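DUF2442 domain-containing protein (Nitrosomonas europaea, PDB 2AUW) is of unknown function but belongs to the DUF2442 family and may bind DNA. Local coordinates at residues 59-62 with 63-66; 78-81 with 82-86; 102-105 with 106-110. All blocks are in the same frame, centred on the assembly; numbering follows the deposited sequence.

The three contacts follow one another along the chain, and none touches another. Interaction 1 is the turn between strands 59-60 and 67-68. Interaction 2 lies within helix 76-86, which packs against the three-stranded antiparallel sheet through strand 31-35. Both fall in the DUF2442 range; their centres are about 18 Å apart and their nearest atoms about 7 Å. Interaction 3 starts helix 106-113 in the helical part of the chain. Its centre is about 23 Å from that of interaction 2 and about 32 Å from that of interaction 1. The order runs from the antiparallel sheets, through helix 76-86 near the centre of the chain, to a possible helix-turn-helix consistent with the suggested DNA binding.

Interaction 1 of 3, residues 59-62 with 63-66; sequences HIAE and WEGS
Ala-61 and Ser-66 close the loop of a β-hairpin whose antiparallel strands are 59-60 and 67-68. Ala-61 N donates to Ser-66 O at 2.9 Å, with an N-H...O angle of 168°. One step nearer the tip of the hairpin, Gly-65 N reaches Ala-61 O at 3.1 Å, from above the carbonyl plane. At the tip, Glu-64 N bonds to Glu-62 O across Trp-63, whose backbone angles are those of a classic γ-turn. At Gly-65, with its positive phi, a CB would jam against the carbonyl O of Glu-64.

The side chain of Glu-64 folds back across the loop. Its CB lies 3.9 Å from Glu-62 O. CG is anti to the backbone N, and a bend at chi2 (-89°) then swings the carboxylate toward Ala-61 and Ser-66. OE1 passes 3.9 Å from Ala-61 CB. Thr-72 touches Ala-61, Glu-64 and Ser-66. On the strand side, Ile-60 packs on Leu-11 and Val-14 of strand 11-16. Ser-66 N meets Glu-64 OE1 at 3.2 Å, from above the carboxylate plane. In one of its two conformers, Ser-66 OG gives the same Glu-64 OE1 a weak bond at 3.1 Å.

Interaction 2 of 3, residues 78-81 with 82-86; sequences NVYA and WAKEQ
Glu-85 N donates to Ala-81 O at 2.9 Å, and Trp-82 N donates to Asn-78 O at the same 2.9 Å. Ala-83 N to Val-79 O and Lys-84 N to Tyr-80 O continue the run of i to i+4 bonds. A weak bond joins Lys-84 NZ to Tyr-80 OH at 3.4 Å. Both groups have a stronger partner in Glu-30: the lysine makes a salt bridge to it, and the tyrosine a hydrogen bond. The buried ammonium is thereby probably kept charged. A bend at chi2 (-45°) brings the lysine chain across the tyrosine, with CE of Lys-84 3.8 Å from CZ of Tyr-80. The turn at chi4 (88°) then points NZ toward OH.

All this lies along α-helix 76-86, which packs on strand 31-35. There Leu-32 touches Tyr-80 and Lys-84, and Val-34 touches Trp-82. On another side of the helix, Ala-81 meets His-92 and Glu-93 of helix 92-101.

The indole of Trp-82 folds back along the previous turn, with CG beside its own N (chi1 -55°). One face lies over the Asn-78 carbonyl, whose O stands 3.0 Å above the ring plane near the rim. Asn-78 CB approaches CZ2 of Trp-82 at 3.7 Å, and Val-79 CG2 approaches CZ3 of Trp-82 at 4.1 Å. Phe-74 adds an edge-to-face ring contact with Trp-82. An alanine here would probably open a gap over the Asn-78 carbonyl and leave Phe-74 without its edge-to-face partner.

Interaction 3 of 3, residues 102-105 with 106-110; sequences NNLS and LTTAA
Ser-105 and Thr-108 form a capping box at the start of helix 106-113. OG of Ser-105, the N-cap, accepts from Thr-108 N at 3.2 Å, with a nearly straight N-H...O angle of 170°. In return, Thr-108 OG1 accepts from Ser-105 N at 2.8 Å. Both hydroxyls stand between the backbone N and the carbonyl carbon of their own residue, with chi1 67° for Ser-105 and 53° for Thr-108. These torsions turn each oxygen to the other residue's backbone N-H. A water bridges Asn-103 O, to which it donates, and Thr-108 OG1, each at 2.7 Å.

Leu-104 comes in from the preceding loop, crossing the threonine side chain. Its CD2 lies 3.7 Å from Thr-108 OG1, while CD1 reaches Ala-109 CB at 4.0 Å. Trp-98 of helix 92-101 touches both Leu-104 and Ala-109. That helix ends just before, in a Schellman motif with Asn-103 at C-prime. Helices 106-113 and 117-124 are consistent with a helix-turn-helix; Thr-107 OG1 bonds to Arg-117 NE, linking the two. The first turn of a helix has N-H groups with no helical carbonyl to meet, so the serine hydroxyl supplies the acceptor for Thr-108 N and probably sets where the helix begins.

Interaction 1 of 3, residues 59-62 with 63-66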
ATOM      1  N   HIS B  59     -15.269  18.000  19.640  1.00 29.05           N
ATOM      2  CA  HIS B  59     -14.181  18.495  18.784  1.00 29.50           C
ATOM      3  C   HIS B  59     -13.345  17.304  18.317  1.00 29.71           C
ATOM      4  O   HIS B  59     -13.596  16.169  18.726  1.00 29.08           O
ATOM      5  CB  HIS B  59     -13.294  19.429  19.612  1.00 29.54           C
ATOM      6  CG  HIS B  59     -12.850  18.822  20.909  1.00 27.59           C
ATOM      7  ND1 HIS B  59     -13.623  18.865  22.053  1.00 31.25           N
ATOM      8  CD2 HIS B  59     -11.745  18.116  21.230  1.00 27.52           C
ATOM      9  CE1 HIS B  59     -12.992  18.236  23.030  1.00 27.17           C
ATOM     10  NE2 HIS B  59     -11.844  17.784  22.557  1.00 28.48           N
ATOM     11  N   ILE B  60     -12.352  17.555  17.467  1.00 29.62           N
ATOM     12  CA  ILE B  60     -11.437  16.474  17.052  1.00 29.86           C
ATOM     13  C   ILE B  60     -10.304  16.377  18.074  1.00 30.37           C
ATOM     14  O   ILE B  60      -9.652  17.390  18.318  1.00 29.61           O
ATOM     15  CB  ILE B  60     -10.860  16.729  15.643  1.00 29.64           C
ATOM     16  CG1 ILE B  60     -11.972  16.840  14.596  1.00 29.01           C
ATOM     17  CG2 ILE B  60      -9.802  15.657  15.275  1.00 30.06           C
ATOM     18  CD1 ILE B  60     -11.487  17.230  13.213  1.00 28.88           C
ATOM     19  N   ALA B  61     -10.077  15.190  18.678  1.00 30.10           N
ATOM     20  CA  ALA B  61      -9.005  14.993  19.697  1.00 30.73           C
ATOM     21  C   ALA B  61      -7.607  15.378  19.186  1.00 31.53           C
ATOM     22  O   ALA B  61      -7.233  15.005  18.066  1.00 31.16           O
ATOM     23  CB  ALA B  61      -8.968  13.542  20.224  1.00 30.99           C
ATOM     24  N   GLU B  62      -6.855  16.123  20.008  1.00 32.73           N
ATOM     25  CA  GLU B  62      -5.501  16.577  19.635  1.00 33.47           C
ATOM     26  C   GLU B  62      -4.657  15.363  19.276  1.00 33.37           C
ATOM     27  O   GLU B  62      -4.547  14.431  20.076  1.00 33.54           O
ATOM     28  CB  GLU B  62      -4.796  17.357  20.762  1.00 33.72           C
ATOM     29  CG  GLU B  62      -3.395  17.843  20.345  1.00 35.60           C
ATOM     30  CD  GLU B  62      -2.509  18.336  21.482  1.00 34.02           C
ATOM     31  OE1 GLU B  62      -1.434  18.896  21.181  1.00 36.68           O
ATOM     32  OE2 GLU B  62      -2.852  18.169  22.672  1.00 37.36           O
ATOM     33  N   TRP B  63      -4.069  15.399  18.081  1.00 33.25           N
ATOM     34  CA  TRP B  63      -3.228  14.319  17.558  1.00 34.15           C
ATOM     35  C   TRP B  63      -3.981  13.008  17.328  1.00 34.12           C
ATOM     36  O   TRP B  63      -3.938  12.483  16.225  1.00 34.56           O
ATOM     37  CB  TRP B  63      -1.975  14.042  18.430  1.00 34.13           C
ATOM     38  CG  TRP B  63      -1.234  12.776  17.968  1.00 34.20           C
ATOM     39  CD1 TRP B  63      -0.421  12.645  16.860  1.00 34.82           C
ATOM     40  CD2 TRP B  63      -1.308  11.470  18.561  1.00 34.07           C
ATOM     41  NE1 TRP B  63       0.036  11.346  16.757  1.00 34.28           N
ATOM     42  CE2 TRP B  63      -0.484  10.605  17.789  1.00 34.93           C
ATOM     43  CE3 TRP B  63      -1.966  10.948  19.687  1.00 34.21           C
ATOM     44  CZ2 TRP B  63      -0.322   9.238  18.099  1.00 35.61           C
ATOM     45  CZ3 TRP B  63      -1.802   9.577  19.997  1.00 35.00           C
ATOM     46  CH2 TRP B  63      -0.980   8.749  19.206  1.00 34.63           C
ATOM     47  N   GLU B  64      -4.648  12.487  18.363  1.00 34.53           N
ATOM     48  CA  GLU B  64      -5.216  11.129  18.320  1.00 34.98           C
ATOM     49  C   GLU B  64      -6.361  11.009  17.298  1.00 34.27           C
ATOM     50  O   GLU B  64      -6.513   9.976  16.654  1.00 34.77           O
ATOM     51  CB  GLU B  64      -5.570  10.640  19.747  1.00 35.42           C
ATOM     52  CG  GLU B  64      -5.833   9.146  19.870  1.00 37.50           C
ATOM     53  CD  GLU B  64      -7.291   8.819  19.620  1.00 41.02           C
ATOM     54  OE1 GLU B  64      -8.081   9.777  19.426  1.00 40.75           O
ATOM     55  OE2 GLU B  64      -7.646   7.621  19.626  1.00 40.74           O
ATOM     56  N   GLY B  65      -7.131  12.084  17.115  1.00 33.54           N
ATOM     57  CA  GLY B  65      -7.970  12.254  15.911  1.00 32.24           C
ATOM     58  C   GLY B  65      -9.415  11.771  16.027  1.00 31.00           C
ATOM     59  O   GLY B  65     -10.198  11.903  15.078  1.00 31.34           O
ATOM     60  N   SER B  66      -9.761  11.209  17.174  0.70 31.21           N
ATOM     61  CA  SER B  66     -11.114  10.739  17.391  0.70 30.66           C
ATOM     62  C   SER B  66     -12.088  11.904  17.581  0.70 29.88           C
ATOM     63  O   SER B  66     -11.702  13.088  17.597  0.70 29.46           O
ATOM     64  CB  SER B  66     -11.177   9.737  18.559  0.70 31.05           C
ATOM     65  OG  SER B  66     -11.126  10.377  19.816  0.70 33.31           O
TER

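Interaction 2 of 3, residues 78-81 with 82-86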
ATOM      1  N   ASN B  78     -15.104   4.288  13.396  1.00 19.18           N
ATOM      2  CA  ASN B  78     -16.434   3.846  13.857  1.00 19.88           C
ATOM      3  C   ASN B  78     -17.481   4.912  13.554  1.00 18.38           C
ATOM      4  O   ASN B  78     -18.564   4.604  13.097  1.00 18.85           O
ATOM      5  CB  ASN B  78     -16.419   3.544  15.363  1.00 20.50           C
ATOM      6  CG  ASN B  78     -15.298   2.597  15.742  1.00 22.68           C
ATOM      7  OD1 ASN B  78     -15.106   1.559  15.118  1.00 27.28           O
ATOM      8  ND2 ASN B  78     -14.508   2.994  16.720  1.00 24.84           N
ATOM      9  N   VAL B  79     -17.154   6.179  13.816  1.00 18.74           N
ATOM     10  CA  VAL B  79     -18.136   7.261  13.545  1.00 19.26           C
ATOM     11  C   VAL B  79     -18.526   7.299  12.077  1.00 19.51           C
ATOM     12  O   VAL B  79     -19.700   7.399  11.735  1.00 18.20           O
ATOM     13  CB  VAL B  79     -17.655   8.647  14.016  1.00 19.27           C
ATOM     14  CG1 VAL B  79     -18.659   9.714  13.529  1.00 20.17           C
ATOM     15  CG2 VAL B  79     -17.564   8.661  15.553  1.00 20.16           C
ATOM     16  N   TYR B  80     -17.518   7.172  11.201  1.00 20.13           N
ATOM     17  CA  TYR B  80     -17.786   7.085   9.760  1.00 20.83           C
ATOM     18  C   TYR B  80     -18.745   5.923   9.418  1.00 20.41           C
ATOM     19  O   TYR B  80     -19.758   6.105   8.711  1.00 18.95           O
ATOM     20  CB  TYR B  80     -16.436   6.969   9.023  1.00 20.37           C
ATOM     21  CG  TYR B  80     -16.509   7.123   7.547  1.00 21.31           C
ATOM     22  CD1 TYR B  80     -16.423   8.404   6.949  1.00 20.84           C
ATOM     23  CD2 TYR B  80     -16.626   6.014   6.725  1.00 23.28           C
ATOM     24  CE1 TYR B  80     -16.464   8.552   5.575  1.00 20.45           C
ATOM     25  CE2 TYR B  80     -16.691   6.156   5.340  1.00 22.20           C
ATOM     26  CZ  TYR B  80     -16.606   7.434   4.781  1.00 23.04           C
ATOM     27  OH  TYR B  80     -16.648   7.525   3.415  1.00 22.55           O
ATOM     28  N   ALA B  81     -18.425   4.724   9.921  1.00 20.78           N
ATOM     29  CA  ALA B  81     -19.290   3.543   9.731  1.00 20.87           C
ATOM     30  C   ALA B  81     -20.740   3.779  10.190  1.00 20.10           C
ATOM     31  O   ALA B  81     -21.689   3.399   9.473  1.00 19.94           O
ATOM     32  CB  ALA B  81     -18.714   2.340  10.460  1.00 20.83           C
ATOM     33  N   TRP B  82     -20.901   4.394  11.358  1.00 20.05           N
ATOM     34  CA  TRP B  82     -22.262   4.642  11.908  1.00 20.27           C
ATOM     35  C   TRP B  82     -23.008   5.613  11.024  1.00 20.91           C
ATOM     36  O   TRP B  82     -24.216   5.469  10.819  1.00 21.28           O
ATOM     37  CB  TRP B  82     -22.213   5.223  13.320  1.00 20.41           C
ATOM     38  CG  TRP B  82     -21.432   4.408  14.284  1.00 19.88           C
ATOM     39  CD1 TRP B  82     -21.112   3.090  14.147  1.00 22.04           C
ATOM     40  CD2 TRP B  82     -20.871   4.837  15.523  1.00 19.59           C
ATOM     41  NE1 TRP B  82     -20.366   2.670  15.218  1.00 19.48           N
ATOM     42  CE2 TRP B  82     -20.200   3.720  16.077  1.00 21.48           C
ATOM     43  CE3 TRP B  82     -20.853   6.056  16.225  1.00 16.86           C
ATOM     44  CZ2 TRP B  82     -19.517   3.787  17.295  1.00 21.13           C
ATOM     45  CZ3 TRP B  82     -20.194   6.114  17.436  1.00 20.97           C
ATOM     46  CH2 TRP B  82     -19.516   4.976  17.953  1.00 20.98           C
ATOM     47  N   ALA B  83     -22.277   6.593  10.478  1.00 20.96           N
ATOM     48  CA  ALA B  83     -22.902   7.593   9.626  1.00 21.85           C
ATOM     49  C   ALA B  83     -23.432   6.900   8.381  1.00 22.34           C
ATOM     50  O   ALA B  83     -24.578   7.152   7.937  1.00 22.13           O
ATOM     51  CB  ALA B  83     -21.886   8.703   9.254  1.00 22.75           C
ATOM     52  N   LYS B  84     -22.608   6.019   7.797  1.00 22.33           N
ATOM     53  CA  LYS B  84     -23.046   5.253   6.603  1.00 23.88           C
ATOM     54  C   LYS B  84     -24.263   4.356   6.909  1.00 24.23           C
ATOM     55  O   LYS B  84     -25.287   4.367   6.190  1.00 24.20           O
ATOM     56  CB  LYS B  84     -21.899   4.416   6.028  1.00 23.57           C
ATOM     57  CG  LYS B  84     -20.778   5.258   5.375  1.00 26.31           C
ATOM     58  CD  LYS B  84     -21.372   6.348   4.479  1.00 30.77           C
ATOM     59  CE  LYS B  84     -20.305   7.258   3.878  1.00 31.10           C
ATOM     60  NZ  LYS B  84     -19.876   6.629   2.628  1.00 33.46           N
ATOM     61  N   GLU B  85     -24.144   3.582   7.981  1.00 24.09           N
ATOM     62  CA  GLU B  85     -25.190   2.646   8.405  1.00 24.44           C
ATOM     63  C   GLU B  85     -26.523   3.365   8.683  1.00 26.11           C
ATOM     64  O   GLU B  85     -27.598   2.944   8.199  1.00 27.35           O
ATOM     65  CB  GLU B  85     -24.678   1.860   9.612  1.00 24.03           C
ATOM     66  CG  GLU B  85     -23.544   0.869   9.236  1.00 22.64           C
ATOM     67  CD  GLU B  85     -22.787   0.350  10.435  1.00 29.12           C
ATOM     68  OE1 GLU B  85     -23.309   0.529  11.561  1.00 28.91           O
ATOM     69  OE2 GLU B  85     -21.686  -0.249  10.274  1.00 24.60           O
ATOM     70  N   GLN B  86     -26.451   4.494   9.362  1.00 26.80           N
ATOM     71  CA  GLN B  86     -27.653   5.289   9.636  1.00 28.92           C
ATOM     72  C   GLN B  86     -28.307   5.879   8.379  1.00 30.23           C
ATOM     73  O   GLN B  86     -29.491   6.218   8.407  1.00 31.67           O
ATOM     74  CB  GLN B  86     -27.365   6.390  10.656  1.00 28.14           C
ATOM     75  CG  GLN B  86     -27.115   5.878  12.051  1.00 27.44           C
ATOM     76  CD  GLN B  86     -26.771   6.992  13.001  1.00 26.79           C
ATOM     77  OE1 GLN B  86     -27.097   8.160  12.754  1.00 25.91           O
ATOM     78  NE2 GLN B  86     -26.088   6.652  14.089  1.00 22.40           N
TER

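Interaction 3 of 3, residues 102-105 with 106-110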
ATOM      1  N   ASN B 102     -15.820 -14.886   8.442  1.00 34.27           N
ATOM      2  CA  ASN B 102     -15.581 -15.971   7.501  1.00 34.32           C
ATOM      3  C   ASN B 102     -14.130 -16.318   7.296  1.00 34.16           C
ATOM      4  O   ASN B 102     -13.801 -17.089   6.397  1.00 35.09           O
ATOM      5  CB  ASN B 102     -16.279 -15.705   6.169  1.00 33.74           C
ATOM      6  CG  ASN B 102     -17.758 -15.736   6.311  1.00 34.06           C
ATOM      7  OD1 ASN B 102     -18.337 -16.790   6.538  1.00 34.55           O
ATOM      8  ND2 ASN B 102     -18.385 -14.581   6.223  1.00 32.38           N
ATOM      9  N   ASN B 103     -13.265 -15.761   8.145  0.60 34.51           N
ATOM     10  CA  ASN B 103     -11.807 -15.936   8.072  0.60 34.52           C
ATOM     11  C   ASN B 103     -11.169 -15.692   6.704  0.60 34.49           C
ATOM     12  O   ASN B 103     -10.223 -16.387   6.294  0.60 33.94           O
ATOM     13  CB  ASN B 103     -11.389 -17.305   8.632  0.60 35.53           C
ATOM     14  CG  ASN B 103     -10.977 -17.223  10.063  0.60 35.91           C
ATOM     15  OD1 ASN B 103     -11.732 -17.580  10.962  0.60 36.84           O
ATOM     16  ND2 ASN B 103      -9.779 -16.714  10.294  0.60 39.73           N
ATOM     17  N   LEU B 104     -11.690 -14.687   6.009  1.00 33.40           N
ATOM     18  CA  LEU B 104     -11.262 -14.368   4.648  1.00 32.88           C
ATOM     19  C   LEU B 104     -10.092 -13.403   4.646  1.00 31.99           C
ATOM     20  O   LEU B 104     -10.024 -12.524   5.496  1.00 32.85           O
ATOM     21  CB  LEU B 104     -12.427 -13.742   3.857  1.00 32.95           C
ATOM     22  CG  LEU B 104     -13.707 -14.570   3.695  1.00 33.93           C
ATOM     23  CD1 LEU B 104     -14.667 -13.891   2.739  1.00 33.76           C
ATOM     24  CD2 LEU B 104     -13.413 -15.959   3.211  1.00 36.33           C
ATOM     25  N   SER B 105      -9.173 -13.584   3.695  1.00 31.24           N
ATOM     26  CA  SER B 105      -8.118 -12.623   3.380  1.00 29.79           C
ATOM     27  C   SER B 105      -8.522 -11.823   2.132  1.00 29.53           C
ATOM     28  O   SER B 105      -9.572 -12.100   1.542  1.00 29.44           O
ATOM     29  CB  SER B 105      -6.815 -13.369   3.054  1.00 29.65           C
ATOM     30  OG  SER B 105      -6.932 -14.111   1.846  1.00 26.38           O
ATOM     31  N   LEU B 106      -7.684 -10.878   1.708  1.00 28.70           N
ATOM     32  CA  LEU B 106      -7.884 -10.192   0.427  1.00 28.91           C
ATOM     33  C   LEU B 106      -8.080 -11.209  -0.711  1.00 29.46           C
ATOM     34  O   LEU B 106      -8.987 -11.059  -1.530  1.00 28.49           O
ATOM     35  CB  LEU B 106      -6.710  -9.276   0.090  1.00 29.32           C
ATOM     36  CG  LEU B 106      -6.485  -8.029   0.952  1.00 27.51           C
ATOM     37  CD1 LEU B 106      -5.390  -7.181   0.315  1.00 25.86           C
ATOM     38  CD2 LEU B 106      -7.787  -7.190   1.158  1.00 25.39           C
ATOM     39  N   THR B 107      -7.226 -12.240  -0.738  1.00 29.45           N
ATOM     40  CA  THR B 107      -7.315 -13.302  -1.755  1.00 28.99           C
ATOM     41  C   THR B 107      -8.632 -14.057  -1.727  1.00 28.34           C
ATOM     42  O   THR B 107      -9.313 -14.112  -2.739  1.00 28.45           O
ATOM     43  CB  THR B 107      -6.111 -14.297  -1.661  1.00 30.04           C
ATOM     44  OG1 THR B 107      -4.905 -13.576  -1.926  1.00 28.55           O
ATOM     45  CG2 THR B 107      -6.256 -15.413  -2.696  1.00 31.28           C
ATOM     46  N   THR B 108      -8.988 -14.628  -0.574  1.00 28.87           N
ATOM     47  CA  THR B 108     -10.156 -15.498  -0.480  1.00 28.87           C
ATOM     48  C   THR B 108     -11.457 -14.660  -0.569  1.00 29.22           C
ATOM     49  O   THR B 108     -12.456 -15.127  -1.142  1.00 28.90           O
ATOM     50  CB  THR B 108     -10.116 -16.434   0.759  1.00 29.18           C
ATOM     51  OG1 THR B 108      -9.900 -15.676   1.946  1.00 29.16           O
ATOM     52  CG2 THR B 108      -8.968 -17.473   0.627  1.00 30.40           C
ATOM     53  N   ALA B 109     -11.429 -13.417  -0.076  1.00 27.96           N
ATOM     54  CA  ALA B 109     -12.603 -12.530  -0.262  1.00 28.23           C
ATOM     55  C   ALA B 109     -12.791 -12.175  -1.736  1.00 28.12           C
ATOM     56  O   ALA B 109     -13.902 -12.198  -2.243  1.00 27.11           O
ATOM     57  CB  ALA B 109     -12.513 -11.252   0.601  1.00 27.36           C
ATOM     58  N   ALA B 110     -11.696 -11.868  -2.426  1.00 28.31           N
ATOM     59  CA  ALA B 110     -11.774 -11.558  -3.865  1.00 28.94           C
ATOM     60  C   ALA B 110     -12.320 -12.753  -4.649  1.00 28.79           C
ATOM     61  O   ALA B 110     -13.226 -12.595  -5.485  1.00 28.14           O
ATOM     62  CB  ALA B 110     -10.398 -11.124  -4.411  1.00 28.48           C
TER
HETATM   63  O   HOH W   1      -9.646 -17.449   3.920  1.00 30.83           O